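Local coordinates for protein diffuse adherence adhesin (Escherichia coli, PDB 4MEE) that mediates bacterial attachment to human and other mammalian cells, autoaggregation and biofilm formation, here represented by its C-terminal transport unit, a beta barrel of the outer membrane, at residues E304-N309 with D352-D357; N258-Y263 with F292-K297; T279-E284 with G317-N322. All blocks are in the same frame, centred on the assembly; numbering follows the deposited sequence.

How the contacts relate
All three contacts join neighbouring antiparallel strands of the autotransporter beta-domain, and each belongs to a hairpin of consecutive strands. Contacts 1 and 2 sit side by side, their centres about 10 Å apart, because strand 280-298 of contact 2 pairs directly with strand 303-327 of contact 1; Leu-308 and Ala-294 pack across that seam. Contact 3 joins the same two strands at their other ends, beyond the centre of the chain, its centre about 43 Å from that of contact 1 and about 38 Å from that of contact 2. Along the chain contact 2 closes before contact 1 opens, while contact 3 alternates with both. Long strands carry the barrel wall from end to end.

Contact 1 of 3, residues E304-N309 with D352-D357; sequences EKYNLN and DTHQED
Glu-304 reaches just past the end of the partner strand and takes a hydrogen bond from the backbone N of Asp-357. A bend at chi2 (-84°) swings its carboxylate over to residues 352-357, where OE2 lies 3.1 Å from Asp-357 N and is met from well above the carboxylate plane. The other oxygen, OE1, sits at the edge of the His-354 ring, beside CE1, with the carboxylate turned steeply against the ring. The two glutamate side chains cross at about a right angle, CG of Glu-304 being 4.1 Å from CG of Glu-356.

Lys-305 sends its side chain away from the contact; its carbonyl O comes close to His-354 NE2, but the angle is too poor for a bond. Next, Tyr-306 lays its CB off-centre against the imidazole, 4.2 Å from the centroid of the His-354 ring, a CH-pi contact. Its own ring turns away toward helix 149-162, meeting Tyr-153, and makes only an oblique pair with the histidine. Asn-307 supplies the backbone bond of the pairing: its O accepts from Asp-352 N at 2.9 Å. The side chains of Asn-307 and Asp-352 run side by side in the same direction, with OD1 of Asn-307 3.3 Å from OD2 of Asp-352, two acceptors and no bond.

The strands are therefore parting here, while His-354 pairs through its backbone with Val-362. Acid groups gather at this end: OE2 of Glu-304 lies 4.7 Å from both OE1 of Glu-356 and OD1 of Asp-357, and Glu-356 OE2 forms a salt bridge to Arg-147. The nearby acids may raise the proton affinity of Glu-304 a little, an effect the Asp-357 N-H and the Arg-147 salt bridge would partly offset.

Contact 2 of 3, residues N258-Y263 with F292-K297; sequences NTLDGY and FNASVK
Leu-260, Ala-294 and Phe-292 form the close-packed side of this strand pair. Leu-260 has its CG opposite the backbone N (chi1 178°), which carries the branch end across to the neighbouring strand: CD1 touches Ala-294 CB at 3.7 Å, and CG lies at the same 3.7 Å from Phe-292 CD2. Phe-292 and Gly-262 form a non-hydrogen-bonded pair, though the closeness of ring and glycine in the model is doubtful. Helix 149-162 covers this face, with Leu-159 against Leu-260, Asn-156 against Ala-294, and Ser-152 against both Asn-258 and Val-296.

The other face is looser and more polar. Thr-259 and Ser-295 stand opposite each other, yet OG1 of the threonine and OG of the serine stay 3.7 Å apart without bonding. Asp-261 faces Asn-293 across the strands and directs its OD1 to Tyr-240 OH, on the next strand over.

Between the two faces the backbones pair in regular fashion. Thr-259 and Ser-295 exchange two hydrogen bonds, as do Asp-261 and Asn-293, the shortest being Asn-293 N to Asp-261 O at 2.7 Å. The segments run antiparallel at 174°. The face of Asn-258, Leu-260, Ala-294 and Val-296 lines the lumen against helix 149-162, as in the autotransporter barrel with its helix in the pore.

Contact 3 of 3, residues T279-E284 with G317-N322; sequences TGLFAE and GGYNLN
Strands 280-284 and 317-322 run antiparallel, their short axes at 145° and approaching to 4.7 Å. Gly-280 and Asn-320 form a hydrogen-bonded pair, Gly-280 N to Asn-320 O at 2.8 Å and Asn-320 N to Gly-280 O at 2.9 Å. One step along, Phe-282 and Gly-318 pair less firmly: Phe-282 N to Gly-318 O is weak at 3.4 Å, and the return bond, Gly-318 N to Phe-282 O, is 3.2 Å. Beyond the last pair the Thr-279 side chain takes over, OG1 accepting an almost straight bond from Asn-322 N (3.0 Å, 170°).

These are neighbouring transmembrane strands of the autotransporter barrel, joined near the start of strand 280-298, away from its turn to strand 303-327. Phe-282 and Glu-284 point to the lumen, where both meet the segment after helix 149-162; Glu-284 OE2 accepts from Asn-169 N.

Phe-282 holds its CG between backbone N and carbonyl carbon (chi1 86°), which turns the ring back over the neighbouring strand, so that Gly-318 N sits over one face toward the rim. The Asn-320 side chain runs at about a right angle to that of Phe-282, but its amide lies nearly parallel to the ring. On the outer surface Tyr-319 lies alongside the backbone of Gly-280, its CE1 3.7 Å from Gly-280 CA. Leu-281 CD2 meets that ring at its edge, 3.7 Å from Tyr-319 CD1.

Contact 1 of 3, residues E304-N309 with D352-D357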
# COMPACT_ATOMS: atom_id res chain seq x y z
N GLU A 304 0.78 13.68 22.70
CA GLU A 304 -0.39 12.84 22.92
C GLU A 304 -0.35 11.49 22.25
O GLU A 304 -0.16 11.40 21.06
CB GLU A 304 -1.62 13.54 22.42
CG GLU A 304 -1.75 14.93 22.95
CD GLU A 304 -2.39 14.91 24.30
OE1 GLU A 304 -3.02 13.90 24.66
OE2 GLU A 304 -2.26 15.92 24.99
N LYS A 305 -0.64 10.45 23.02
CA LYS A 305 -0.57 9.11 22.50
C LYS A 305 -1.90 8.39 22.51
O LYS A 305 -2.65 8.49 23.47
CB LYS A 305 0.40 8.32 23.33
CG LYS A 305 1.60 9.14 23.72
CD LYS A 305 2.79 8.27 23.99
CE LYS A 305 2.46 7.27 25.08
NZ LYS A 305 3.72 6.78 25.70
N TYR A 306 -2.13 7.61 21.46
CA TYR A 306 -3.33 6.81 21.27
C TYR A 306 -3.01 5.58 20.40
O TYR A 306 -1.88 5.41 19.99
CB TYR A 306 -4.42 7.67 20.64
CG TYR A 306 -4.12 8.25 19.30
CD1 TYR A 306 -3.30 9.33 19.16
CD2 TYR A 306 -4.71 7.73 18.18
CE1 TYR A 306 -3.05 9.85 17.95
CE2 TYR A 306 -4.46 8.23 16.97
CZ TYR A 306 -3.63 9.29 16.87
OH TYR A 306 -3.41 9.78 15.66
N ASN A 307 -4.01 4.73 20.12
CA ASN A 307 -3.80 3.54 19.26
C ASN A 307 -4.75 3.46 18.11
O ASN A 307 -5.89 3.81 18.26
CB ASN A 307 -4.14 2.27 19.98
CG ASN A 307 -3.59 2.22 21.36
OD1 ASN A 307 -4.27 1.81 22.29
ND2 ASN A 307 -2.33 2.60 21.51
N LEU A 308 -4.31 2.90 16.99
CA LEU A 308 -5.24 2.54 15.92
C LEU A 308 -5.09 1.07 15.60
O LEU A 308 -3.98 0.57 15.48
CB LEU A 308 -5.01 3.31 14.63
CG LEU A 308 -4.15 4.52 14.28
CD1 LEU A 308 -5.04 5.61 13.74
CD2 LEU A 308 -3.28 5.03 15.39
N ASN A 309 -6.18 0.35 15.47
CA ASN A 309 -6.03 -1.04 15.06
C ASN A 309 -7.19 -1.58 14.30
O ASN A 309 -8.28 -1.06 14.37
CB ASN A 309 -5.64 -1.96 16.21
CG ASN A 309 -6.33 -1.63 17.50
OD1 ASN A 309 -7.50 -1.97 17.70
ND2 ASN A 309 -5.60 -1.01 18.40
N ASP A 352 -8.46 5.11 18.23
CA ASP A 352 -9.12 5.30 19.51
C ASP A 352 -9.72 6.69 19.49
O ASP A 352 -9.23 7.57 18.78
CB ASP A 352 -8.11 5.23 20.65
CG ASP A 352 -7.86 3.82 21.13
OD1 ASP A 352 -8.55 2.88 20.67
OD2 ASP A 352 -6.98 3.65 22.00
N THR A 353 -10.78 6.88 20.25
CA THR A 353 -11.31 8.21 20.47
C THR A 353 -10.44 8.81 21.56
O THR A 353 -10.33 8.24 22.64
CB THR A 353 -12.76 8.14 20.94
OG1 THR A 353 -13.57 7.62 19.89
CG2 THR A 353 -13.25 9.51 21.33
N HIS A 354 -9.82 9.95 21.27
CA HIS A 354 -8.78 10.46 22.16
C HIS A 354 -9.00 11.90 22.59
O HIS A 354 -9.22 12.78 21.76
CB HIS A 354 -7.41 10.30 21.51
CG HIS A 354 -6.27 10.59 22.43
ND1 HIS A 354 -5.51 11.74 22.33
CD2 HIS A 354 -5.77 9.89 23.47
CE1 HIS A 354 -4.58 11.73 23.27
NE2 HIS A 354 -4.72 10.62 23.98
N GLN A 355 -8.92 12.13 23.90
CA GLN A 355 -9.02 13.47 24.47
C GLN A 355 -7.65 14.03 24.81
O GLN A 355 -6.81 13.35 25.40
CB GLN A 355 -9.91 13.45 25.71
CG GLN A 355 -10.14 14.82 26.32
CD GLN A 355 -11.28 14.84 27.31
OE1 GLN A 355 -11.38 13.99 28.19
NE2 GLN A 355 -12.16 15.83 27.17
N GLU A 356 -7.43 15.29 24.44
CA GLU A 356 -6.14 15.93 24.61
C GLU A 356 -6.00 16.62 25.95
O GLU A 356 -6.95 16.71 26.73
CB GLU A 356 -5.91 16.95 23.51
CG GLU A 356 -5.54 16.34 22.18
CD GLU A 356 -5.25 17.40 21.15
OE1 GLU A 356 -4.12 17.93 21.14
OE2 GLU A 356 -6.16 17.71 20.35
N ASP A 357 -4.80 17.13 26.21
CA ASP A 357 -4.49 17.84 27.43
C ASP A 357 -5.42 19.03 27.59
O ASP A 357 -5.73 19.44 28.70
CB ASP A 357 -3.05 18.33 27.39
CG ASP A 357 -2.30 18.01 28.66
OD1 ASP A 357 -2.79 17.18 29.45
OD2 ASP A 357 -1.22 18.59 28.87

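Contact 2 of 3, residues N258-Y263 with F292-K297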
# COMPACT_ATOMS: atom_id res chain seq x y z
N ASN A 258 3.93 14.08 13.86
CA ASN A 258 3.27 12.83 14.23
C ASN A 258 4.15 11.63 13.97
O ASN A 258 4.94 11.66 13.07
CB ASN A 258 1.96 12.66 13.50
CG ASN A 258 2.14 12.46 12.03
OD1 ASN A 258 2.14 13.41 11.26
ND2 ASN A 258 2.25 11.21 11.61
N THR A 259 4.00 10.58 14.76
CA THR A 259 4.78 9.38 14.52
C THR A 259 3.95 8.15 14.70
O THR A 259 2.96 8.17 15.40
CB THR A 259 5.89 9.29 15.53
OG1 THR A 259 5.40 8.61 16.68
CG2 THR A 259 6.29 10.65 15.91
N LEU A 260 4.35 7.04 14.09
CA LEU A 260 3.51 5.86 14.11
C LEU A 260 4.32 4.58 13.98
O LEU A 260 5.18 4.50 13.14
CB LEU A 260 2.53 6.00 12.98
CG LEU A 260 1.51 4.96 12.63
CD1 LEU A 260 0.34 5.05 13.56
CD2 LEU A 260 1.09 5.33 11.24
N ASP A 261 4.05 3.58 14.82
CA ASP A 261 4.74 2.30 14.77
C ASP A 261 3.68 1.27 14.75
O ASP A 261 2.77 1.35 15.53
CB ASP A 261 5.48 2.08 16.06
CG ASP A 261 6.88 2.54 15.97
OD1 ASP A 261 7.69 1.81 15.38
OD2 ASP A 261 7.17 3.63 16.49
N GLY A 262 3.78 0.28 13.88
CA GLY A 262 2.69 -0.65 13.73
C GLY A 262 3.16 -2.05 13.49
O GLY A 262 4.34 -2.26 13.29
N TYR A 263 2.24 -3.01 13.52
CA TYR A 263 2.53 -4.41 13.26
C TYR A 263 1.39 -5.05 12.50
O TYR A 263 0.27 -4.60 12.62
CB TYR A 263 2.72 -5.16 14.58
CG TYR A 263 3.96 -4.77 15.31
CD1 TYR A 263 5.11 -5.49 15.17
CD2 TYR A 263 3.97 -3.68 16.16
CE1 TYR A 263 6.24 -5.14 15.83
CE2 TYR A 263 5.09 -3.32 16.82
CZ TYR A 263 6.22 -4.06 16.65
OH TYR A 263 7.34 -3.71 17.31
N PHE A 292 -1.38 -0.45 15.73
CA PHE A 292 -0.49 0.68 15.56
C PHE A 292 -0.42 1.51 16.82
O PHE A 292 -1.38 1.63 17.53
CB PHE A 292 -1.00 1.55 14.42
CG PHE A 292 -0.59 1.09 13.08
CD1 PHE A 292 -1.45 0.37 12.30
CD2 PHE A 292 0.64 1.40 12.61
CE1 PHE A 292 -1.05 -0.05 11.08
CE2 PHE A 292 1.03 1.00 11.38
CZ PHE A 292 0.19 0.27 10.62
N ASN A 293 0.73 2.10 17.11
CA ASN A 293 0.81 2.96 18.26
C ASN A 293 1.15 4.30 17.75
O ASN A 293 2.19 4.45 17.15
CB ASN A 293 1.96 2.55 19.13
CG ASN A 293 1.62 1.39 20.02
OD1 ASN A 293 0.57 0.77 19.93
ND2 ASN A 293 2.54 1.08 20.91
N ALA A 294 0.32 5.29 18.01
CA ALA A 294 0.50 6.59 17.39
C ALA A 294 0.71 7.67 18.41
O ALA A 294 0.40 7.48 19.56
CB ALA A 294 -0.71 6.91 16.57
N SER A 295 1.25 8.79 17.96
CA SER A 295 1.45 9.95 18.80
C SER A 295 1.25 11.17 17.97
O SER A 295 1.54 11.15 16.80
CB SER A 295 2.89 10.04 19.25
OG SER A 295 3.33 8.81 19.75
N VAL A 296 0.79 12.25 18.59
CA VAL A 296 0.77 13.52 17.92
C VAL A 296 1.39 14.55 18.80
O VAL A 296 1.10 14.60 19.97
CB VAL A 296 -0.64 13.97 17.65
CG1 VAL A 296 -0.62 15.38 17.14
CG2 VAL A 296 -1.25 13.07 16.62
N LYS A 297 2.26 15.39 18.26
CA LYS A 297 2.89 16.40 19.09
C LYS A 297 2.72 17.70 18.40
O LYS A 297 3.03 17.82 17.23
CB LYS A 297 4.38 16.11 19.20
CG LYS A 297 4.92 16.16 20.59
CD LYS A 297 5.24 17.56 20.98
CE LYS A 297 6.60 17.60 21.60
NZ LYS A 297 6.83 18.98 22.10

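Contact 3 of 3, residues T279-E284 with G317-N322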
# COMPACT_ATOMS: atom_id res chain seq x y z
N THR A 279 -0.97 -17.78 -20.39
CA THR A 279 -2.15 -16.94 -20.50
C THR A 279 -3.32 -17.49 -19.71
O THR A 279 -3.51 -18.69 -19.66
CB THR A 279 -2.57 -16.83 -21.96
OG1 THR A 279 -1.54 -16.17 -22.69
CG2 THR A 279 -3.83 -16.05 -22.07
N GLY A 280 -4.09 -16.61 -19.10
CA GLY A 280 -5.28 -17.03 -18.37
C GLY A 280 -5.65 -16.16 -17.18
O GLY A 280 -4.92 -15.24 -16.82
N LEU A 281 -6.78 -16.48 -16.56
CA LEU A 281 -7.29 -15.72 -15.42
C LEU A 281 -6.49 -15.93 -14.15
O LEU A 281 -5.89 -16.98 -13.96
CB LEU A 281 -8.73 -16.12 -15.12
CG LEU A 281 -9.76 -15.78 -16.20
CD1 LEU A 281 -11.12 -16.34 -15.82
CD2 LEU A 281 -9.82 -14.28 -16.42
N PHE A 282 -6.49 -14.94 -13.27
CA PHE A 282 -5.81 -15.10 -12.00
C PHE A 282 -6.53 -14.30 -10.93
O PHE A 282 -7.32 -13.44 -11.26
CB PHE A 282 -4.32 -14.78 -12.12
CG PHE A 282 -3.99 -13.35 -11.96
CD1 PHE A 282 -3.82 -12.55 -13.05
CD2 PHE A 282 -3.79 -12.84 -10.71
CE1 PHE A 282 -3.49 -11.24 -12.89
CE2 PHE A 282 -3.47 -11.54 -10.54
CZ PHE A 282 -3.32 -10.73 -11.63
N ALA A 283 -6.31 -14.63 -9.67
CA ALA A 283 -6.94 -13.93 -8.56
C ALA A 283 -6.03 -14.00 -7.38
O ALA A 283 -5.28 -14.93 -7.24
CB ALA A 283 -8.25 -14.57 -8.22
N GLU A 284 -6.09 -13.00 -6.52
CA GLU A 284 -5.27 -12.98 -5.33
C GLU A 284 -6.15 -12.48 -4.22
O GLU A 284 -7.10 -11.78 -4.48
CB GLU A 284 -4.10 -12.04 -5.52
CG GLU A 284 -3.04 -12.57 -6.46
CD GLU A 284 -1.74 -11.81 -6.35
OE1 GLU A 284 -1.57 -11.03 -5.40
OE2 GLU A 284 -0.88 -12.01 -7.23
N GLY A 317 -8.21 -9.45 -9.13
CA GLY A 317 -8.01 -10.38 -10.22
C GLY A 317 -7.52 -9.75 -11.51
O GLY A 317 -7.22 -8.58 -11.57
N GLY A 318 -7.42 -10.54 -12.55
CA GLY A 318 -6.95 -9.98 -13.80
C GLY A 318 -6.89 -11.02 -14.89
O GLY A 318 -7.46 -12.09 -14.76
N TYR A 319 -6.21 -10.69 -15.98
CA TYR A 319 -5.99 -11.65 -17.05
C TYR A 319 -4.57 -11.54 -17.60
O TYR A 319 -4.16 -10.49 -18.09
CB TYR A 319 -7.02 -11.45 -18.16
CG TYR A 319 -6.92 -12.43 -19.31
CD1 TYR A 319 -7.47 -13.70 -19.21
CD2 TYR A 319 -6.28 -12.07 -20.50
CE1 TYR A 319 -7.39 -14.60 -20.26
CE2 TYR A 319 -6.19 -12.96 -21.56
CZ TYR A 319 -6.75 -14.23 -21.43
OH TYR A 319 -6.67 -15.12 -22.48
N ASN A 320 -3.83 -12.64 -17.52
CA ASN A 320 -2.50 -12.72 -18.10
C ASN A 320 -2.57 -13.13 -19.57
O ASN A 320 -3.26 -14.10 -19.92
CB ASN A 320 -1.61 -13.68 -17.30
CG ASN A 320 -1.20 -13.12 -15.95
OD1 ASN A 320 -1.02 -11.91 -15.80
ND2 ASN A 320 -1.03 -14.00 -14.98
N LEU A 321 -1.87 -12.39 -20.41
CA LEU A 321 -1.91 -12.61 -21.86
C LEU A 321 -0.51 -12.51 -22.46
O LEU A 321 0.15 -11.47 -22.35
CB LEU A 321 -2.85 -11.59 -22.52
CG LEU A 321 -3.04 -11.62 -24.04
CD1 LEU A 321 -3.94 -12.76 -24.48
CD2 LEU A 321 -3.59 -10.29 -24.53
N ASN A 322 -0.07 -13.59 -23.09
CA ASN A 322 1.19 -13.61 -23.84
C ASN A 322 0.96 -13.08 -25.25
O ASN A 322 0.37 -13.75 -26.10
CB ASN A 322 1.78 -15.03 -23.87
CG ASN A 322 3.12 -15.09 -24.60
OD1 ASN A 322 3.89 -14.13 -24.60
ND2 ASN A 322 3.39 -16.23 -25.23